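Local structure of extracellular ligand-binding receptor (Desulfohalobium retbaense DSM 5692, 5ERE) at residues A[11-16]-A[160-165]. The protein probably serves as an extracellular sensor that binds 2-oxo-4-methylpentanoate in a periplasmic-binding-protein-like domain and cytosine in a second, Cache-type domain. Numbering follows the deposited sequence.
Sequences SSAFED and YNPQQM
With CG set beside its own backbone N (chi1 -76°) and the chain bent at chi2 (79°), the Q163 side chain curls round to present its amide oxygen to the loop 11-14. F14 likewise has CG anti to its carbonyl carbon (chi1 -46°), which carries the outer end of its ring to P162. Q163 OE1 accepts a nearly straight hydrogen bond from A13 N at 2.9 Å, received on a lone pair in the carbonyl plane. The same oxygen lies against A13 CB at 3.3 Å, so the alanine packs beside the bond. Next to this polar link, A13 CB touches P162 CB at 3.7 Å, and F14 CZ meets P162 CG at 3.6 Å, the phenyl and pyrrolidine rings crossing obliquely. A13 also lies over the centre of one face of the F14 ring, so that methyl, phenyl and proline ring make one small apolar patch.

Both segments belong to the leucine-binding-protein-like part of the chain, in which ligand binds between two lobes. The loop 11-14 leads from strand 3-8 of one lobe into helix 15-32, with F14 as N-cap residue; the loop after strand 154-160 belongs to the other lobe, and the contact bridges the two lobes beside the ligand cleft. F14 also touches the bound 2-oxo-4-methylpentanoic acid, consistent with a closed, ligand-occupied state.

Each loop is braced from within. S12 OG accepts from F14 N at 2.9 Å, an ST turn within the type I turn S12 to E15. Across the cleft, N161 OD1 receives Q164 N at 2.8 Å in an Asx motif, fastening the turn that carries P162 and Q163.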
ATOM      1  N   SER A  11     -15.976 -28.520   3.892  1.00 42.97           N
ATOM      2  CA  SER A  11     -17.440 -28.545   3.813  1.00 45.15           C
ATOM      3  C   SER A  11     -17.972 -27.125   3.873  1.00 45.37           C
ATOM      4  O   SER A  11     -18.396 -26.653   4.922  1.00 43.44           O
ATOM      5  CB  SER A  11     -18.017 -29.368   4.959  1.00 38.98           C
ATOM      6  OG  SER A  11     -17.622 -30.716   4.870  1.00 46.84           O
ATOM      7  N   SER A  12     -17.940 -26.463   2.723  1.00 38.09           N
ATOM      8  CA  SER A  12     -18.208 -25.045   2.620  1.00 40.98           C
ATOM      9  C   SER A  12     -18.136 -24.618   1.155  1.00 39.56           C
ATOM     10  O   SER A  12     -17.766 -25.420   0.278  1.00 41.90           O
ATOM     11  CB  SER A  12     -17.219 -24.232   3.468  1.00 46.26           C
ATOM     12  OG  SER A  12     -16.092 -23.810   2.719  1.00 43.24           O
ATOM     13  N   ALA A  13     -18.509 -23.359   0.902  1.00 38.63           N
ATOM     14  CA  ALA A  13     -18.358 -22.742  -0.426  1.00 43.43           C
ATOM     15  C   ALA A  13     -16.872 -22.666  -0.903  1.00 37.82           C
ATOM     16  O   ALA A  13     -16.584 -22.459  -2.093  1.00 37.07           O
ATOM     17  CB  ALA A  13     -18.956 -21.372  -0.400  1.00 46.79           C
ATOM     18  N   PHE A  14     -15.941 -22.793   0.037  1.00 36.28           N
ATOM     19  CA  PHE A  14     -14.509 -22.625  -0.277  1.00 40.31           C
ATOM     20  C   PHE A  14     -13.770 -23.963  -0.302  1.00 40.92           C
ATOM     21  O   PHE A  14     -12.548 -24.049  -0.072  1.00 38.12           O
ATOM     22  CB  PHE A  14     -13.923 -21.617   0.713  1.00 37.41           C
ATOM     23  CG  PHE A  14     -14.807 -20.394   0.859  1.00 39.24           C
ATOM     24  CD1 PHE A  14     -14.959 -19.533  -0.213  1.00 38.30           C
ATOM     25  CD2 PHE A  14     -15.510 -20.137   2.040  1.00 35.12           C
ATOM     26  CE1 PHE A  14     -15.796 -18.408  -0.121  1.00 43.04           C
ATOM     27  CE2 PHE A  14     -16.367 -19.006   2.144  1.00 46.51           C
ATOM     28  CZ  PHE A  14     -16.495 -18.147   1.066  1.00 43.71           C
ATOM     29  N   GLU A  15     -14.527 -24.996  -0.660  1.00 37.46           N
ATOM     30  CA  GLU A  15     -14.017 -26.351  -0.840  1.00 41.97           C
ATOM     31  C   GLU A  15     -12.764 -26.359  -1.714  1.00 45.51           C
ATOM     32  O   GLU A  15     -11.777 -27.002  -1.355  1.00 36.80           O
ATOM     33  CB  GLU A  15     -15.093 -27.260  -1.460  1.00 47.70           C
ATOM     34  CG  GLU A  15     -14.733 -28.748  -1.486  1.00 68.37           C
ATOM     35  CD  GLU A  15     -15.892 -29.624  -1.926  1.00 87.88           C
ATOM     36  OE1 GLU A  15     -16.719 -29.157  -2.744  1.00 90.94           O
ATOM     37  OE2 GLU A  15     -15.974 -30.776  -1.441  1.00 95.87           O
ATOM     38  N   ASP A  16     -12.790 -25.603  -2.816  1.00 30.78           N
ATOM     39  CA  ASP A  16     -11.711 -25.608  -3.790  1.00 34.24           C
ATOM     40  C   ASP A  16     -10.416 -25.037  -3.206  1.00 37.68           C
ATOM     41  O   ASP A  16      -9.339 -25.548  -3.486  1.00 33.88           O
ATOM     42  CB  ASP A  16     -12.107 -24.847  -5.067  1.00 41.94           C
ATOM     43  CG  ASP A  16     -12.115 -23.321  -4.886  1.00 61.79           C
ATOM     44  OD1 ASP A  16     -12.819 -22.814  -3.976  1.00 63.67           O
ATOM     45  OD2 ASP A  16     -11.419 -22.618  -5.659  1.00 66.70           O
ATOM     46  N   TYR A 160     -23.977 -11.641   1.494  1.00 54.74           N
ATOM     47  CA  TYR A 160     -24.561 -12.892   1.016  1.00 47.12           C
ATOM     48  C   TYR A 160     -23.905 -14.114   1.648  1.00 54.55           C
ATOM     49  O   TYR A 160     -22.684 -14.138   1.898  1.00 48.98           O
ATOM     50  CB  TYR A 160     -24.457 -13.011  -0.509  1.00 51.39           C
ATOM     51  CG  TYR A 160     -23.027 -13.165  -0.990  1.00 53.18           C
ATOM     52  CD1 TYR A 160     -22.209 -12.055  -1.141  1.00 55.20           C
ATOM     53  CD2 TYR A 160     -22.500 -14.421  -1.277  1.00 52.83           C
ATOM     54  CE1 TYR A 160     -20.913 -12.182  -1.573  1.00 57.71           C
ATOM     55  CE2 TYR A 160     -21.183 -14.569  -1.701  1.00 52.46           C
ATOM     56  CZ  TYR A 160     -20.391 -13.446  -1.837  1.00 53.73           C
ATOM     57  OH  TYR A 160     -19.092 -13.560  -2.261  1.00 46.76           O
ATOM     58  N   ASN A 161     -24.720 -15.141   1.867  1.00 51.19           N
ATOM     59  CA  ASN A 161     -24.239 -16.449   2.254  1.00 55.33           C
ATOM     60  C   ASN A 161     -23.591 -17.159   1.062  1.00 57.14           C
ATOM     61  O   ASN A 161     -24.277 -17.444   0.076  1.00 54.46           O
ATOM     62  CB  ASN A 161     -25.388 -17.278   2.805  1.00 53.54           C
ATOM     63  CG  ASN A 161     -24.911 -18.585   3.397  1.00 60.04           C
ATOM     64  OD1 ASN A 161     -24.674 -19.554   2.684  1.00 58.37           O
ATOM     65  ND2 ASN A 161     -24.737 -18.605   4.708  1.00 65.53           N
ATOM     66  N   PRO A 162     -22.267 -17.441   1.132  1.00 48.58           N
ATOM     67  CA  PRO A 162     -21.624 -18.039  -0.050  1.00 44.92           C
ATOM     68  C   PRO A 162     -22.053 -19.486  -0.326  1.00 38.39           C
ATOM     69  O   PRO A 162     -21.905 -19.968  -1.450  1.00 42.93           O
ATOM     70  CB  PRO A 162     -20.122 -17.945   0.277  1.00 49.19           C
ATOM     71  CG  PRO A 162     -20.040 -17.919   1.750  1.00 51.35           C
ATOM     72  CD  PRO A 162     -21.286 -17.128   2.186  1.00 51.56           C
ATOM     73  N   GLN A 163     -22.550 -20.195   0.674  1.00 41.68           N
ATOM     74  CA  GLN A 163     -23.108 -21.515   0.392  1.00 48.09           C
ATOM     75  C   GLN A 163     -24.477 -21.391  -0.330  1.00 59.13           C
ATOM     76  O   GLN A 163     -24.731 -22.076  -1.315  1.00 60.64           O
ATOM     77  CB  GLN A 163     -23.260 -22.328   1.683  1.00 56.56           C
ATOM     78  CG  GLN A 163     -21.931 -22.905   2.247  1.00 59.62           C
ATOM     79  CD  GLN A 163     -21.111 -21.868   3.010  1.00 61.76           C
ATOM     80  OE1 GLN A 163     -19.909 -21.715   2.780  1.00 54.51           O
ATOM     81  NE2 GLN A 163     -21.760 -21.161   3.935  1.00 61.97           N
ATOM     82  N   GLN A 164     -25.352 -20.512   0.143  1.00 65.13           N
ATOM     83  CA  GLN A 164     -26.697 -20.413  -0.449  1.00 67.22           C
ATOM     84  C   GLN A 164     -26.726 -19.742  -1.836  1.00 63.77           C
ATOM     85  O   GLN A 164     -27.376 -20.239  -2.744  1.00 73.34           O
ATOM     86  CB  GLN A 164     -27.634 -19.677   0.512  1.00 66.43           C
ATOM     87  CG  GLN A 164     -28.163 -20.556   1.643  1.00 70.30           C
ATOM     88  CD  GLN A 164     -28.996 -21.744   1.137  1.00 85.37           C
ATOM     89  OE1 GLN A 164     -29.400 -21.792  -0.031  1.00 86.22           O
ATOM     90  NE2 GLN A 164     -29.266 -22.700   2.027  1.00 86.74           N
HETATM   91  N   MSE A 165     -26.008 -18.633  -1.991  1.00 52.55           N
HETATM   92  CA  MSE A 165     -25.905 -17.893  -3.270  1.00 50.13           C
HETATM   93  C   MSE A 165     -27.263 -17.355  -3.738  1.00 58.48           C
HETATM   94  O   MSE A 165     -27.537 -17.240  -4.942  1.00 51.12           O
HETATM   95  CB  MSE A 165     -25.303 -18.763  -4.361  1.00 44.82           C
HETATM   96  CG  MSE A 165     -23.827 -19.150  -4.063  1.00 58.69           C
HETATM   97 SE   MSE A 165     -22.749 -17.552  -3.686  0.80 66.88          SE
HETATM   98  CE  MSE A 165     -22.660 -16.794  -5.461  1.00 53.18           C
TER